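Local structure of absent in melanoma 1 protein (Homo sapiens, 3CW3) at residues 36-40 with 41-45; 74-77 with 78-82. The protein may suppress malignant melanoma, perhaps through interactions with the cytoskeleton, and is represented here by one beta/gamma-crystallin domain. All blocks are in the same frame, centred on the assembly; numbering follows the deposited sequence.

Contact 1: 36-40 with 41-45; sequences IKVVR and GCWIL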
ATOM      1  N   ILE A  36      -5.887  -2.792  -1.969  1.00 15.09           N
ATOM      2  CA  ILE A  36      -5.036  -3.685  -1.198  1.00 15.79           C
ATOM      3  C   ILE A  36      -5.992  -4.620  -0.475  1.00 15.97           C
ATOM      4  O   ILE A  36      -6.826  -4.170   0.312  1.00 16.94           O
ATOM      5  CB  ILE A  36      -4.215  -2.936  -0.122  1.00 16.10           C
ATOM      6  CG1 ILE A  36      -3.355  -1.837  -0.757  1.00 17.28           C
ATOM      7  CG2 ILE A  36      -3.355  -3.929   0.645  1.00 18.47           C
ATOM      8  CD1 ILE A  36      -2.343  -2.328  -1.773  1.00 19.29           C
ATOM      9  N   LYS A  37      -5.878  -5.915  -0.740  1.00 14.55           N
ATOM     10  CA  LYS A  37      -6.755  -6.880  -0.104  1.00 13.56           C
ATOM     11  C   LYS A  37      -5.985  -7.878   0.749  1.00 14.48           C
ATOM     12  O   LYS A  37      -5.343  -8.795   0.225  1.00 12.10           O
ATOM     13  CB  LYS A  37      -7.570  -7.629  -1.167  1.00 15.22           C
ATOM     14  CG  LYS A  37      -8.553  -8.645  -0.594  1.00 18.19           C
ATOM     15  CD  LYS A  37      -9.380  -9.303  -1.694  1.00 22.52           C
ATOM     16  CE  LYS A  37     -10.322 -10.357  -1.125  1.00 22.02           C
ATOM     17  NZ  LYS A  37     -11.281  -9.765  -0.155  1.00 24.39           N
ATOM     18  N   VAL A  38      -6.027  -7.688   2.064  1.00 11.50           N
ATOM     19  CA  VAL A  38      -5.361  -8.625   2.955  1.00 12.77           C
ATOM     20  C   VAL A  38      -6.339  -9.787   3.076  1.00 14.62           C
ATOM     21  O   VAL A  38      -7.406  -9.656   3.679  1.00 14.21           O
ATOM     22  CB  VAL A  38      -5.090  -8.013   4.356  1.00 13.55           C
ATOM     23  CG1 VAL A  38      -4.616  -9.100   5.318  1.00 11.88           C
ATOM     24  CG2 VAL A  38      -4.026  -6.927   4.254  1.00 11.26           C
ATOM     25  N   VAL A  39      -5.972 -10.910   2.470  1.00 14.44           N
ATOM     26  CA  VAL A  39      -6.796 -12.110   2.477  1.00 16.57           C
ATOM     27  C   VAL A  39      -6.706 -12.805   3.828  1.00 16.45           C
ATOM     28  O   VAL A  39      -7.698 -13.321   4.347  1.00 17.62           O
ATOM     29  CB  VAL A  39      -6.339 -13.081   1.370  1.00 16.88           C
ATOM     30  CG1 VAL A  39      -7.188 -14.323   1.384  1.00 18.49           C
ATOM     31  CG2 VAL A  39      -6.423 -12.391   0.014  1.00 20.55           C
ATOM     32  N   ARG A  40      -5.504 -12.826   4.388  1.00 15.64           N
ATOM     33  CA  ARG A  40      -5.282 -13.430   5.690  1.00 16.74           C
ATOM     34  C   ARG A  40      -3.963 -12.939   6.261  1.00 16.66           C
ATOM     35  O   ARG A  40      -3.051 -12.554   5.518  1.00 15.38           O
ATOM     36  CB  ARG A  40      -5.286 -14.960   5.588  1.00 18.22           C
ATOM     37  CG  ARG A  40      -4.368 -15.516   4.527  1.00 19.72           C
ATOM     38  CD  ARG A  40      -4.374 -17.039   4.518  1.00 20.75           C
ATOM     39  NE  ARG A  40      -3.437 -17.546   3.524  1.00 19.85           N
ATOM     40  CZ  ARG A  40      -3.735 -17.758   2.248  1.00 21.15           C
ATOM     41  NH1 ARG A  40      -4.962 -17.522   1.795  1.00 21.29           N
ATOM     42  NH2 ARG A  40      -2.790 -18.176   1.414  1.00 22.64           N
ATOM     43  N   GLY A  41      -3.878 -12.935   7.586  1.00 15.59           N
ATOM     44  CA  GLY A  41      -2.666 -12.491   8.249  1.00 16.84           C
ATOM     45  C   GLY A  41      -2.660 -11.000   8.515  1.00 17.16           C
ATOM     46  O   GLY A  41      -3.694 -10.329   8.419  1.00 17.47           O
ATOM     47  N   CYS A  42      -1.486 -10.486   8.865  1.00 17.03           N
ATOM     48  CA  CYS A  42      -1.310  -9.072   9.148  1.00 16.68           C
ATOM     49  C   CYS A  42      -0.118  -8.578   8.348  1.00 16.43           C
ATOM     50  O   CYS A  42       0.850  -9.312   8.136  1.00 16.99           O
ATOM     51  CB  CYS A  42      -1.075  -8.852  10.644  1.00 17.41           C
ATOM     52  SG  CYS A  42      -2.446  -9.437  11.679  1.00 22.77           S
ATOM     53  N   TRP A  43      -0.191  -7.333   7.903  1.00 14.00           N
ATOM     54  CA  TRP A  43       0.878  -6.766   7.099  1.00 15.61           C
ATOM     55  C   TRP A  43       1.125  -5.309   7.423  1.00 14.59           C
ATOM     56  O   TRP A  43       0.315  -4.663   8.077  1.00 15.63           O
ATOM     57  CB  TRP A  43       0.525  -6.872   5.616  1.00 13.73           C
ATOM     58  CG  TRP A  43       0.281  -8.269   5.156  1.00 15.96           C
ATOM     59  CD1 TRP A  43      -0.827  -9.035   5.388  1.00 15.18           C
ATOM     60  CD2 TRP A  43       1.184  -9.081   4.406  1.00 15.56           C
ATOM     61  NE1 TRP A  43      -0.665 -10.282   4.824  1.00 16.18           N
ATOM     62  CE2 TRP A  43       0.561 -10.334   4.216  1.00 15.22           C
ATOM     63  CE3 TRP A  43       2.465  -8.872   3.876  1.00 15.51           C
ATOM     64  CZ2 TRP A  43       1.176 -11.377   3.517  1.00 16.28           C
ATOM     65  CZ3 TRP A  43       3.076  -9.912   3.180  1.00 16.20           C
ATOM     66  CH2 TRP A  43       2.430 -11.146   3.008  1.00 17.01           C
ATOM     67  N   ILE A  44       2.257  -4.800   6.955  1.00 14.27           N
ATOM     68  CA  ILE A  44       2.592  -3.400   7.147  1.00 13.77           C
ATOM     69  C   ILE A  44       3.125  -2.861   5.829  1.00 14.00           C
ATOM     70  O   ILE A  44       4.045  -3.435   5.245  1.00 13.64           O
ATOM     71  CB  ILE A  44       3.694  -3.188   8.200  1.00 14.66           C
ATOM     72  CG1 ILE A  44       3.295  -3.819   9.535  1.00 16.55           C
ATOM     73  CG2 ILE A  44       3.922  -1.688   8.389  1.00 14.43           C
ATOM     74  CD1 ILE A  44       4.428  -3.859  10.527  1.00 20.31           C
ATOM     75  N   LEU A  45       2.543  -1.763   5.361  1.00 12.81           N
ATOM     76  CA  LEU A  45       3.002  -1.143   4.130  1.00 13.74           C
ATOM     77  C   LEU A  45       3.910   0.000   4.566  1.00 15.71           C
ATOM     78  O   LEU A  45       3.524   0.814   5.406  1.00 16.05           O
ATOM     79  CB  LEU A  45       1.829  -0.584   3.325  1.00 14.63           C
ATOM     80  CG  LEU A  45       0.682  -1.531   2.970  1.00 16.05           C
ATOM     81  CD1 LEU A  45      -0.334  -0.767   2.137  1.00 16.15           C
ATOM     82  CD2 LEU A  45       1.204  -2.735   2.198  1.00 13.85           C
TER

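Contact 2: 74-77 with 78-82; sequences ILER and HEEAE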
ATOM      1  N   ILE A  74      -4.156  21.210   3.597  1.00 20.33           N
ATOM      2  CA  ILE A  74      -5.226  21.745   2.760  1.00 22.26           C
ATOM      3  C   ILE A  74      -6.234  20.745   2.194  1.00 20.49           C
ATOM      4  O   ILE A  74      -7.373  21.115   1.904  1.00 20.07           O
ATOM      5  CB  ILE A  74      -4.642  22.584   1.581  1.00 24.40           C
ATOM      6  CG1 ILE A  74      -4.131  23.925   2.109  1.00 26.82           C
ATOM      7  CG2 ILE A  74      -5.708  22.835   0.520  1.00 28.68           C
ATOM      8  CD1 ILE A  74      -3.766  24.923   1.019  1.00 27.10           C
ATOM      9  N   LEU A  75      -5.844  19.484   2.061  1.00 18.75           N
ATOM     10  CA  LEU A  75      -6.752  18.503   1.473  1.00 20.07           C
ATOM     11  C   LEU A  75      -7.126  17.324   2.355  1.00 20.06           C
ATOM     12  O   LEU A  75      -7.800  16.411   1.890  1.00 21.69           O
ATOM     13  CB  LEU A  75      -6.139  17.956   0.183  1.00 19.44           C
ATOM     14  CG  LEU A  75      -5.681  18.999  -0.836  1.00 20.56           C
ATOM     15  CD1 LEU A  75      -4.821  18.337  -1.905  1.00 20.93           C
ATOM     16  CD2 LEU A  75      -6.897  19.676  -1.445  1.00 20.31           C
ATOM     17  N   GLU A  76      -6.715  17.347   3.618  1.00 20.53           N
ATOM     18  CA  GLU A  76      -6.969  16.228   4.521  1.00 21.07           C
ATOM     19  C   GLU A  76      -8.397  15.917   4.988  1.00 22.04           C
ATOM     20  O   GLU A  76      -8.734  14.746   5.181  1.00 20.16           O
ATOM     21  CB  GLU A  76      -6.060  16.349   5.748  1.00 22.05           C
ATOM     22  CG  GLU A  76      -4.565  16.211   5.460  1.00 22.71           C
ATOM     23  CD  GLU A  76      -4.198  14.875   4.829  1.00 23.30           C
ATOM     24  OE1 GLU A  76      -4.904  13.873   5.086  1.00 24.88           O
ATOM     25  OE2 GLU A  76      -3.191  14.822   4.087  1.00 24.07           O
ATOM     26  N   ARG A  77      -9.237  16.929   5.188  1.00 20.92           N
ATOM     27  CA  ARG A  77     -10.597  16.643   5.649  1.00 21.27           C
ATOM     28  C   ARG A  77     -11.428  15.970   4.558  1.00 22.07           C
ATOM     29  O   ARG A  77     -11.099  16.050   3.374  1.00 23.76           O
ATOM     30  CB  ARG A  77     -11.298  17.924   6.118  1.00 20.39           C
ATOM     31  CG  ARG A  77     -10.545  18.697   7.189  1.00 18.64           C
ATOM     32  CD  ARG A  77     -11.418  19.768   7.836  1.00 18.95           C
ATOM     33  NE  ARG A  77     -12.402  19.185   8.748  1.00 18.72           N
ATOM     34  CZ  ARG A  77     -13.715  19.163   8.537  1.00 18.52           C
ATOM     35  NH1 ARG A  77     -14.230  19.696   7.435  1.00 17.80           N
ATOM     36  NH2 ARG A  77     -14.517  18.603   9.434  1.00 19.40           N
ATOM     37  N   HIS A  78     -12.495  15.296   4.972  1.00 23.54           N
ATOM     38  CA  HIS A  78     -13.413  14.600   4.064  1.00 24.24           C
ATOM     39  C   HIS A  78     -12.931  13.236   3.580  1.00 24.29           C
ATOM     40  O   HIS A  78     -13.501  12.208   3.949  1.00 23.92           O
ATOM     41  CB  HIS A  78     -13.746  15.464   2.838  1.00 24.60           C
ATOM     42  CG  HIS A  78     -14.407  16.764   3.173  1.00 27.92           C
ATOM     43  ND1 HIS A  78     -15.428  16.866   4.093  1.00 28.27           N
ATOM     44  CD2 HIS A  78     -14.197  18.017   2.702  1.00 28.71           C
ATOM     45  CE1 HIS A  78     -15.817  18.126   4.178  1.00 29.26           C
ATOM     46  NE2 HIS A  78     -15.086  18.844   3.344  1.00 29.03           N
ATOM     47  N   GLU A  79     -11.888  13.229   2.757  1.00 23.01           N
ATOM     48  CA  GLU A  79     -11.361  11.983   2.210  1.00 25.64           C
ATOM     49  C   GLU A  79      -9.874  12.103   1.895  1.00 25.45           C
ATOM     50  O   GLU A  79      -9.276  13.168   2.060  1.00 25.35           O
ATOM     51  CB  GLU A  79     -12.107  11.640   0.924  1.00 29.32           C
ATOM     52  CG  GLU A  79     -11.844  12.654  -0.178  1.00 34.61           C
ATOM     53  CD  GLU A  79     -12.764  12.500  -1.368  1.00 39.10           C
ATOM     54  OE1 GLU A  79     -12.597  13.274  -2.334  1.00 42.12           O
ATOM     55  OE2 GLU A  79     -13.652  11.619  -1.343  1.00 40.91           O
ATOM     56  N   GLU A  80      -9.286  11.002   1.434  1.00 22.83           N
ATOM     57  CA  GLU A  80      -7.874  10.983   1.073  1.00 21.45           C
ATOM     58  C   GLU A  80      -7.759  11.697  -0.273  1.00 21.64           C
ATOM     59  O   GLU A  80      -8.489  11.378  -1.213  1.00 21.69           O
ATOM     60  CB  GLU A  80      -7.385   9.537   0.947  1.00 21.68           C
ATOM     61  CG  GLU A  80      -5.881   9.372   0.748  1.00 20.84           C
ATOM     62  CD  GLU A  80      -5.060   9.910   1.915  1.00 20.89           C
ATOM     63  OE1 GLU A  80      -5.597  10.012   3.039  1.00 19.72           O
ATOM     64  OE2 GLU A  80      -3.869  10.221   1.708  1.00 20.79           O
ATOM     65  N   ALA A  81      -6.853  12.667  -0.361  1.00 18.90           N
ATOM     66  CA  ALA A  81      -6.668  13.426  -1.593  1.00 18.84           C
ATOM     67  C   ALA A  81      -5.866  12.649  -2.623  1.00 18.21           C
ATOM     68  O   ALA A  81      -4.676  12.404  -2.443  1.00 17.63           O
ATOM     69  CB  ALA A  81      -5.976  14.755  -1.296  1.00 18.25           C
ATOM     70  N   GLU A  82      -6.524  12.274  -3.712  1.00 18.10           N
ATOM     71  CA  GLU A  82      -5.863  11.529  -4.772  1.00 19.84           C
ATOM     72  C   GLU A  82      -4.802  12.370  -5.479  1.00 18.99           C
ATOM     73  O   GLU A  82      -4.780  13.598  -5.368  1.00 17.11           O
ATOM     74  CB  GLU A  82      -6.908  11.017  -5.770  1.00 22.05           C
ATOM     75  CG  GLU A  82      -7.720   9.851  -5.216  1.00 28.14           C
ATOM     76  CD  GLU A  82      -8.926   9.490  -6.066  1.00 30.33           C
ATOM     77  OE1 GLU A  82      -8.862   9.649  -7.304  1.00 30.81           O
ATOM     78  OE2 GLU A  82      -9.936   9.027  -5.491  1.00 31.11           O
TER
HETATM   79  O   HOH W   1      -5.206  13.154   2.000  1.00 33.55           O

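Contact 1: 36-40 with 41-45
Trp43 reaches back to Arg40 by hydrogen bond: the indole NE1 donates to the backbone O of Arg40, a weak bond at 3.4 Å but a fairly straight one (164°). The acceptor lies at the edge of the indole, in its plane, where the N-H points. With chi1 at -58°, the indole CG lies beside the backbone N of Trp43, which carries the ring back alongside the corner, N-H edge toward Arg40. Tryptophan suits the place because it combines a broad apolar surface with one donor for a backbone carbonyl that faces the indole edge.

The apolar contacts lie further in. Val38 holds both methyls against one corner of the indole, CG1 3.8 Å and CG2 4.0 Å from Trp43 CD1, approaching obliquely. CG1 also sits 3.5 Å from the backbone O of Gly41. Deeper still, Ile36 CG1 and Leu45 CD1 meet loosely at 4.3 Å. Branched aliphatic residues fill this buried layer well, and Leu58 on strand 55-58 adjoins Ile36, Val38 and Leu45. His94 stacks its ring with that of Trp43.

Backbone shape makes the turn possible. Val39 and Arg40 both face Lys2 in a classic beta bulge, while Gly41, at phi 89°, adopts angles that crowd any CB against the preceding carbonyl and so favour glycine. The axes of strands 36-40 and 42-45 run nearly antiparallel, 8.3 Å apart at their closest, yet belong to different sheets. Such a beta arch, locked by an indole N-H on a nearby backbone carbonyl, fits the tryptophan corner of this Greek-key beta/gamma-crystallin domain.

Contact 2: 74-77 with 78-82
Leu75 opens the contact by laying its CB against CB of Ala81, 3.5 Å away, with its CD1 touching the same methyl at 3.8 Å. The torsion that sets CG beside the backbone N lets this branch reach along Ala81. A small residue fits here, where the two arms of the loop come close.

Glu76 follows, using its two carboxylate oxygens differently. OE2 accepts from the backbone N of Glu72, earlier in the same loop, whereas OE1 takes a weak bond, 3.2 Å long, from a water that in turn accepts from Ala81 N at 2.9 Å. The water therefore ties the carboxylate to the backbone of the opposite arm. Across the same gap, OE1 of Glu76 stands 4.4 Å from OE1 of Glu80.

At Arg77 the chain enters its turn. The carbonyl O of Arg77 receives a weak, bent bond (139°) from Glu79 N at 3.0 Å, closing a classic gamma turn around His78, whose phi of 80° and psi of -69° are those of that motif. The CB of Arg77 lies over one face of the imidazole. Further out, the bent arginine chain brings NH1 to 3.9 Å from CE1 of His78, the guanidinium and ring planes steeply tilted against each other.

Polar, flexible side chains suit this surface loop. The grip is light: a methylene and a methyl of Leu75 against the one methyl of Ala81, one weak, bent backbone bond and a shared water. The proximity of the two glutamates would, if both are ionised, tend to raise their proton affinity; the N-H of Glu72 on OE2 and the water held by Ala81 N would probably offset part of that cost for Glu76.

In the fold
Contact 1 and contact 2 come in series along the chain, their centres 24 Å apart and their nearest atoms about 12 Å apart, without touching. Contact 1 is partly buried, where strand 33-40 of the four-stranded sheet passes to strand 42-46 of the three-stranded one, so it helps join the two sheets of the crystallin fold. Contact 2 belongs to neither sheet: it sits in the long loop between strand 61-66, in the first sheet, and strand 91-95, in the second, its centre about 17 Å from the centre of the chain. Both connections cross between the sheets, one by a compact corner and the other by a long surface excursion within the same domain.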